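Local coordinates for hypothetical protein (Geobacillus stearothermophilus, PDB 1SFS), which is of unknown function but may be a bacterial lysozyme with a glycoside hydrolase-like domain, at residues P152-D157 with V179-W184; N211-Q216 with L230-L235. All blocks are in the same frame, centred on the assembly; numbering follows the deposited sequence. Where two conformers were deposited one is given.

Contact 1. Residues P152-D157 with V179-W184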
loop_
_atom_site.group_PDB
_atom_site.type_symbol
_atom_site.label_atom_id
_atom_site.label_comp_id
_atom_site.label_asym_id
_atom_site.label_seq_id
_atom_site.Cartn_x
_atom_site.Cartn_y
_atom_site.Cartn_z
ATOM N N PRO A 152 -1.492 -6.472 -8.274
ATOM C CA PRO A 152 -2.124 -5.181 -7.960
ATOM C C PRO A 152 -2.542 -5.069 -6.512
ATOM O O PRO A 152 -3.303 -5.870 -5.983
ATOM C CB PRO A 152 -3.347 -5.159 -8.886
ATOM C CG PRO A 152 -3.642 -6.577 -9.195
ATOM C CD PRO A 152 -2.336 -7.312 -9.151
ATOM N N GLY A 153 -2.088 -4.002 -5.884
ATOM C CA GLY A 153 -2.564 -3.588 -4.575
ATOM C C GLY A 153 -3.360 -2.314 -4.676
ATOM O O GLY A 153 -3.109 -1.473 -5.571
ATOM N N LEU A 154 -4.310 -2.123 -3.772
ATOM C CA LEU A 154 -5.131 -0.927 -3.706
ATOM C C LEU A 154 -5.121 -0.439 -2.265
ATOM O O LEU A 154 -5.596 -1.160 -1.394
ATOM C CB LEU A 154 -6.563 -1.240 -4.141
ATOM C CG LEU A 154 -6.713 -1.773 -5.564
ATOM C CD1 LEU A 154 -8.069 -2.437 -5.755
ATOM C CD2 LEU A 154 -6.490 -0.688 -6.579
ATOM N N TYR A 155 -4.554 0.737 -1.984
ATOM C CA TYR A 155 -4.644 1.415 -0.690
ATOM C C TYR A 155 -5.803 2.380 -0.830
ATOM O O TYR A 155 -5.788 3.253 -1.695
ATOM C CB TYR A 155 -3.421 2.203 -0.302
ATOM C CG TYR A 155 -3.548 3.174 0.857
ATOM C CD1 TYR A 155 -3.460 2.731 2.183
ATOM C CD2 TYR A 155 -3.758 4.546 0.655
ATOM C CE1 TYR A 155 -3.568 3.636 3.248
ATOM C CE2 TYR A 155 -3.853 5.427 1.701
ATOM C CZ TYR A 155 -3.747 4.964 2.993
ATOM O OH TYR A 155 -3.883 5.902 4.046
ATOM N N ALA A 156 -6.764 2.192 0.067
ATOM C CA ALA A 156 -7.996 2.964 -0.066
ATOM C C ALA A 156 -8.800 2.880 1.211
ATOM O O ALA A 156 -8.580 2.038 2.069
ATOM C CB ALA A 156 -8.792 2.466 -1.229
ATOM N N ASP A 157 -9.775 3.772 1.291
ATOM C CA ASP A 157 -10.741 3.805 2.380
ATOM C C ASP A 157 -12.065 3.254 1.877
ATOM O O ASP A 157 -12.742 3.925 1.094
ATOM C CB ASP A 157 -10.911 5.227 2.867
ATOM C CG ASP A 157 -11.723 5.372 4.101
ATOM O OD1 ASP A 157 -12.577 4.454 4.345
ATOM O OD2 ASP A 157 -11.548 6.367 4.844
ATOM N N VAL A 179 -9.831 -11.690 -7.320
ATOM C CA VAL A 179 -8.821 -12.713 -7.183
ATOM C C VAL A 179 -7.445 -12.079 -7.032
ATOM O O VAL A 179 -6.650 -12.457 -6.173
ATOM C CB VAL A 179 -8.860 -13.680 -8.380
ATOM C CG1 VAL A 179 -7.745 -14.712 -8.285
ATOM C CG2 VAL A 179 -10.225 -14.365 -8.469
ATOM N N GLN A 180 -7.126 -11.162 -7.911
ATOM C CA GLN A 180 -5.764 -10.615 -8.016
ATOM C C GLN A 180 -5.513 -9.491 -7.059
ATOM O O GLN A 180 -4.402 -9.361 -6.532
ATOM C CB GLN A 180 -5.476 -10.132 -9.450
ATOM C CG GLN A 180 -5.604 -11.220 -10.545
ATOM C CD GLN A 180 -4.732 -12.417 -10.398
ATOM O OE1 GLN A 180 -3.605 -12.260 -9.959
ATOM N NE2 GLN A 180 -5.198 -13.571 -10.809
ATOM N N ALA A 181 -6.437 -8.558 -6.871
ATOM C CA ALA A 181 -6.152 -7.375 -6.076
ATOM C C ALA A 181 -6.061 -7.698 -4.597
ATOM O O ALA A 181 -6.809 -8.523 -4.057
ATOM C CB ALA A 181 -7.190 -6.290 -6.282
ATOM N N VAL A 182 -5.173 -6.984 -3.918
ATOM C CA VAL A 182 -5.059 -6.974 -2.473
ATOM C C VAL A 182 -5.327 -5.569 -1.976
ATOM O O VAL A 182 -4.756 -4.618 -2.513
ATOM C CB VAL A 182 -3.685 -7.488 -2.021
ATOM C CG1 VAL A 182 -3.516 -7.380 -0.530
ATOM C CG2 VAL A 182 -3.477 -8.909 -2.500
ATOM N N ILE A 183 -6.198 -5.443 -0.979
ATOM C CA ILE A 183 -6.541 -4.155 -0.416
ATOM C C ILE A 183 -5.788 -3.912 0.899
ATOM O O ILE A 183 -5.722 -4.777 1.765
ATOM C CB ILE A 183 -8.070 -4.020 -0.213
ATOM C CG1 ILE A 183 -8.788 -4.052 -1.570
ATOM C CG2 ILE A 183 -8.433 -2.766 0.561
ATOM C CD1 ILE A 183 -10.298 -4.033 -1.472
ATOM N N TRP A 184 -5.259 -2.701 0.979
ATOM C CA TRP A 184 -4.738 -2.081 2.182
ATOM C C TRP A 184 -5.776 -1.042 2.592
ATOM O O TRP A 184 -5.929 -0.021 1.926
ATOM C CB TRP A 184 -3.370 -1.460 1.873
ATOM C CG TRP A 184 -2.681 -0.756 3.002
ATOM C CD1 TRP A 184 -3.053 -0.594 4.300
ATOM C CD2 TRP A 184 -1.433 -0.093 2.847
ATOM N NE1 TRP A 184 -2.092 0.119 4.979
ATOM C CE2 TRP A 184 -1.100 0.451 4.121
ATOM C CE3 TRP A 184 -0.580 0.087 1.768
ATOM C CZ2 TRP A 184 0.076 1.176 4.329
ATOM C CZ3 TRP A 184 0.562 0.807 1.983
ATOM C CH2 TRP A 184 0.873 1.337 3.249
#

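Contact 2. Residues N211-Q216 with L230-L235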
loop_
_atom_site.group_PDB
_atom_site.type_symbol
_atom_site.label_atom_id
_atom_site.label_comp_id
_atom_site.label_asym_id
_atom_site.label_seq_id
_atom_site.Cartn_x
_atom_site.Cartn_y
_atom_site.Cartn_z
ATOM N N ASN A 211 -9.502 -9.327 -0.846
ATOM C CA ASN A 211 -8.366 -9.763 -0.048
ATOM C C ASN A 211 -7.878 -8.556 0.764
ATOM O O ASN A 211 -7.000 -7.822 0.305
ATOM C CB ASN A 211 -7.250 -10.277 -0.941
ATOM C CG ASN A 211 -7.646 -11.409 -1.821
ATOM O OD1 ASN A 211 -8.134 -12.405 -1.339
ATOM N ND2 ASN A 211 -7.492 -11.228 -3.136
ATOM N N VAL A 212 -8.450 -8.318 1.921
ATOM C CA VAL A 212 -8.102 -7.145 2.732
ATOM C C VAL A 212 -7.007 -7.570 3.701
ATOM O O VAL A 212 -7.260 -8.073 4.802
ATOM C CB VAL A 212 -9.305 -6.511 3.436
ATOM C CG1 VAL A 212 -8.852 -5.268 4.145
ATOM C CG2 VAL A 212 -10.424 -6.242 2.474
ATOM N N TRP A 213 -5.765 -7.443 3.258
ATOM C CA TRP A 213 -4.611 -8.003 3.921
ATOM C C TRP A 213 -3.744 -7.010 4.636
ATOM O O TRP A 213 -2.768 -7.402 5.258
ATOM C CB TRP A 213 -3.746 -8.814 2.946
ATOM C CG TRP A 213 -4.396 -10.068 2.440
ATOM C CD1 TRP A 213 -5.595 -10.604 2.772
ATOM C CD2 TRP A 213 -3.781 -10.925 1.455
ATOM N NE1 TRP A 213 -5.768 -11.791 2.044
ATOM C CE2 TRP A 213 -4.682 -11.988 1.238
ATOM C CE3 TRP A 213 -2.564 -10.861 0.760
ATOM C CZ2 TRP A 213 -4.395 -12.997 0.332
ATOM C CZ3 TRP A 213 -2.276 -11.878 -0.145
ATOM C CH2 TRP A 213 -3.192 -12.878 -0.308
ATOM N N VAL A 214 -4.036 -5.730 4.550
ATOM C CA VAL A 214 -3.311 -4.692 5.266
ATOM C C VAL A 214 -4.317 -3.720 5.838
ATOM O O VAL A 214 -5.335 -3.447 5.198
ATOM C CB VAL A 214 -2.268 -3.942 4.405
ATOM C CG1 VAL A 214 -1.124 -3.447 5.276
ATOM C CG2 VAL A 214 -1.777 -4.771 3.227
ATOM N N TRP A 215 -4.018 -3.132 6.992
ATOM C CA TRP A 215 -4.891 -2.206 7.668
ATOM C C TRP A 215 -4.043 -1.076 8.264
ATOM O O TRP A 215 -3.229 -1.343 9.175
ATOM C CB TRP A 215 -5.648 -2.921 8.786
ATOM C CG TRP A 215 -6.548 -2.042 9.575
ATOM C CD1 TRP A 215 -7.212 -0.925 9.195
ATOM C CD2 TRP A 215 -6.899 -2.218 10.955
ATOM N NE1 TRP A 215 -7.934 -0.411 10.225
ATOM C CE2 TRP A 215 -7.750 -1.188 11.329
ATOM C CE3 TRP A 215 -6.527 -3.169 11.914
ATOM C CZ2 TRP A 215 -8.263 -1.069 12.624
ATOM C CZ3 TRP A 215 -7.025 -3.059 13.203
ATOM C CH2 TRP A 215 -7.879 -2.020 13.535
ATOM N N GLN A 216 -4.229 0.141 7.821
ATOM C CA GLN A 216 -3.604 1.319 8.439
ATOM C C GLN A 216 -4.532 1.741 9.586
ATOM O O GLN A 216 -5.557 2.374 9.346
ATOM C CB GLN A 216 -3.374 2.412 7.445
ATOM C CG GLN A 216 -2.456 3.502 7.989
ATOM C CD GLN A 216 -2.338 4.596 6.982
ATOM O OE1 GLN A 216 -3.360 5.254 6.705
ATOM N NE2 GLN A 216 -1.162 4.772 6.416
ATOM N N LEU A 230 -1.308 -3.073 10.522
ATOM C CA LEU A 230 -1.359 -4.489 10.766
ATOM C C LEU A 230 -1.603 -5.216 9.448
ATOM O O LEU A 230 -2.232 -4.653 8.542
ATOM C CB LEU A 230 -2.426 -4.872 11.767
ATOM C CG LEU A 230 -2.163 -4.421 13.212
ATOM C CD1 LEU A 230 -3.461 -4.412 13.995
ATOM C CD2 LEU A 230 -1.142 -5.325 13.843
ATOM N N ALA A 231 -1.182 -6.448 9.349
ATOM C CA ALA A 231 -1.356 -7.236 8.117
ATOM C C ALA A 231 -1.739 -8.656 8.413
ATOM O O ALA A 231 -1.366 -9.233 9.436
ATOM C CB ALA A 231 -0.099 -7.221 7.273
ATOM N N ASP A 232 -2.416 -9.258 7.447
ATOM C CA ASP A 232 -2.570 -10.678 7.334
ATOM C C ASP A 232 -1.226 -11.260 6.888
ATOM O O ASP A 232 -0.571 -10.715 5.998
ATOM C CB ASP A 232 -3.650 -10.946 6.287
ATOM C CG ASP A 232 -4.078 -12.403 6.112
ATOM O OD1 ASP A 232 -3.224 -13.203 5.714
ATOM O OD2 ASP A 232 -5.242 -12.703 6.355
ATOM N N ARG A 233 -0.774 -12.359 7.510
ATOM C CA ARG A 233 0.578 -12.884 7.187
ATOM C C ARG A 233 0.733 -13.276 5.732
ATOM O O ARG A 233 1.848 -13.329 5.197
ATOM C CB ARG A 233 0.909 -14.044 8.140
ATOM C CG ARG A 233 2.400 -14.299 8.318
ATOM C CD ARG A 233 2.762 -15.363 9.352
ATOM N NE ARG A 233 3.594 -14.830 10.445
ATOM C CZ ARG A 233 3.328 -14.829 11.748
ATOM N NH1 ARG A 233 2.227 -15.335 12.301
ATOM N NH2 ARG A 233 4.193 -14.289 12.591
ATOM N N ARG A 234 -0.470 -13.564 4.926
ATOM C CA ARG A 234 -0.326 -13.839 3.506
ATOM C C ARG A 234 0.363 -12.702 2.777
ATOM O O ARG A 234 0.994 -12.888 1.724
ATOM C CB ARG A 234 -1.708 -14.178 2.871
ATOM C CG ARG A 234 -2.211 -15.560 3.295
ATOM C CD ARG A 234 -3.648 -15.767 2.837
ATOM N NE ARG A 234 -4.556 -14.976 3.650
ATOM C CZ ARG A 234 -5.867 -15.059 3.659
ATOM N NH1 ARG A 234 -6.490 -15.940 2.871
ATOM N NH2 ARG A 234 -6.640 -14.310 4.420
ATOM N N LEU A 235 0.286 -11.480 3.341
ATOM C CA LEU A 235 0.905 -10.349 2.660
ATOM C C LEU A 235 2.372 -10.573 2.423
ATOM O O LEU A 235 2.934 -10.142 1.401
ATOM C CB LEU A 235 0.676 -9.104 3.486
ATOM C CG LEU A 235 1.247 -7.815 2.907
ATOM C CD1 LEU A 235 0.450 -7.366 1.701
ATOM C CD2 LEU A 235 1.281 -6.718 3.985
HETATM O O HOH W 1 -7.812 -10.896 6.116
#

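Contact 1. Residues P152-D157 with V179-W184
Tyr-155 meets Trp-184 edge to face. In the conformer given, CD1 of Tyr-155 sits over one face of the indole, 3.5 Å from CD2 of Trp-184, and the two ring planes stand at 70°. Both rings swing the same way off neighbouring parallel strands: CG lies anti to the backbone N in each (chi1 167° for Tyr-155, 179° for Trp-184), which carries the tyrosine edge across the indole. On the other face of the sheet, Leu-154 sets CD1 against CB of Ala-181 at 4.0 Å, while its CB approaches CG1 of Ile-183 more loosely. These leucine and isoleucine side chains pack against helix 163-173, where both touch Tyr-167. At the start of the strand, the side chains of Pro-152 and Gln-180 cross obliquely, CG of the proline 4.0 Å from CB of Gln-180.

Four backbone bonds set this register. Val-182 N gives to Pro-152 O, and Leu-154 N to Val-182 O at 2.8 Å; Trp-184 N then reaches Leu-154 O, and Ala-156 N reaches Trp-184 O. The two strands and the helices between them form a beta-alpha-beta crossover, consistent with the alpha/beta barrel of glycoside hydrolase-like domains.

The aromatic pair is apolar where it touches and polar at its far ends: Tyr-155 OH bonds to Gln-216 and Arg-219, and Trp-184 NE1 to Asn-229. Hydrogen bonds thus tether both buried rings, that of Tyr-155 in the conformer given, near the C-terminal ends of the strands, where barrel glycosidases generally carry their active sites, though no catalytic role is established here.

Contact 2. Residues N211-Q216 with L230-L235
One face of Trp-213 is met by the side chain of Arg-234, whose CB, in the conformer given, stands 3.7 Å from the centroid of the six-membered ring and only 8° off its normal, a CH-pi contact. The rest of the arginine bends at chi3 (-73°) and crosses the indole, bringing its guanidinium over NE1 with the two planes 25° apart. Asn-211 CB covers the opposite face of the indole. With the indole cut back to an alanine here, the arginine chain is likely to lose its flat support, and a gap would probably open between Asn-211 and Arg-234.

The charged grip is side-on: Arg-234 NE gives to Asp-232 OD1, and NH2 forms a salt bridge with OD2 at 2.9 Å. OD1 also takes the backbone N of Arg-234 on its anti lone pair, an Asx turn that follows directly on the beta hairpin of strands 211-218 and 227-231. A water links Asp-232 OD2 to Val-212 O.

Among the backbone bonds, Trp-215 and Leu-230 form a hydrogen-bonded antiparallel pair, joined in both directions, while Asp-232 N gives to Trp-213 O.

Apolar contacts lie on both faces of the hairpin: Val-214 CG2 meets Leu-235 CD2 at 3.7 Å, and Leu-230 CD1 lies beside CZ3 of Trp-215 at 3.9 Å.

Both contacts belong to one continuous sheet, since strand 182-185 of contact 1 neighbours strand 211-218 of contact 2. A probable backbone hydrogen bond from Ile-183 N to Asn-211 O (2.8 Å) ties them, and Trp-184 CD1 packs on Val-214 CB. Contact 1 joins parallel strands through a helical crossover and is almost wholly buried, and its side chains meet by apolar and aromatic packing. Contact 2 joins antiparallel strands of a hairpin, next to strand 29-33, where the sheet comes round to its first strand. Although mostly buried too, it runs out to the surface at Arg-234, and there a salt bridge and a water accompany the aromatic packing.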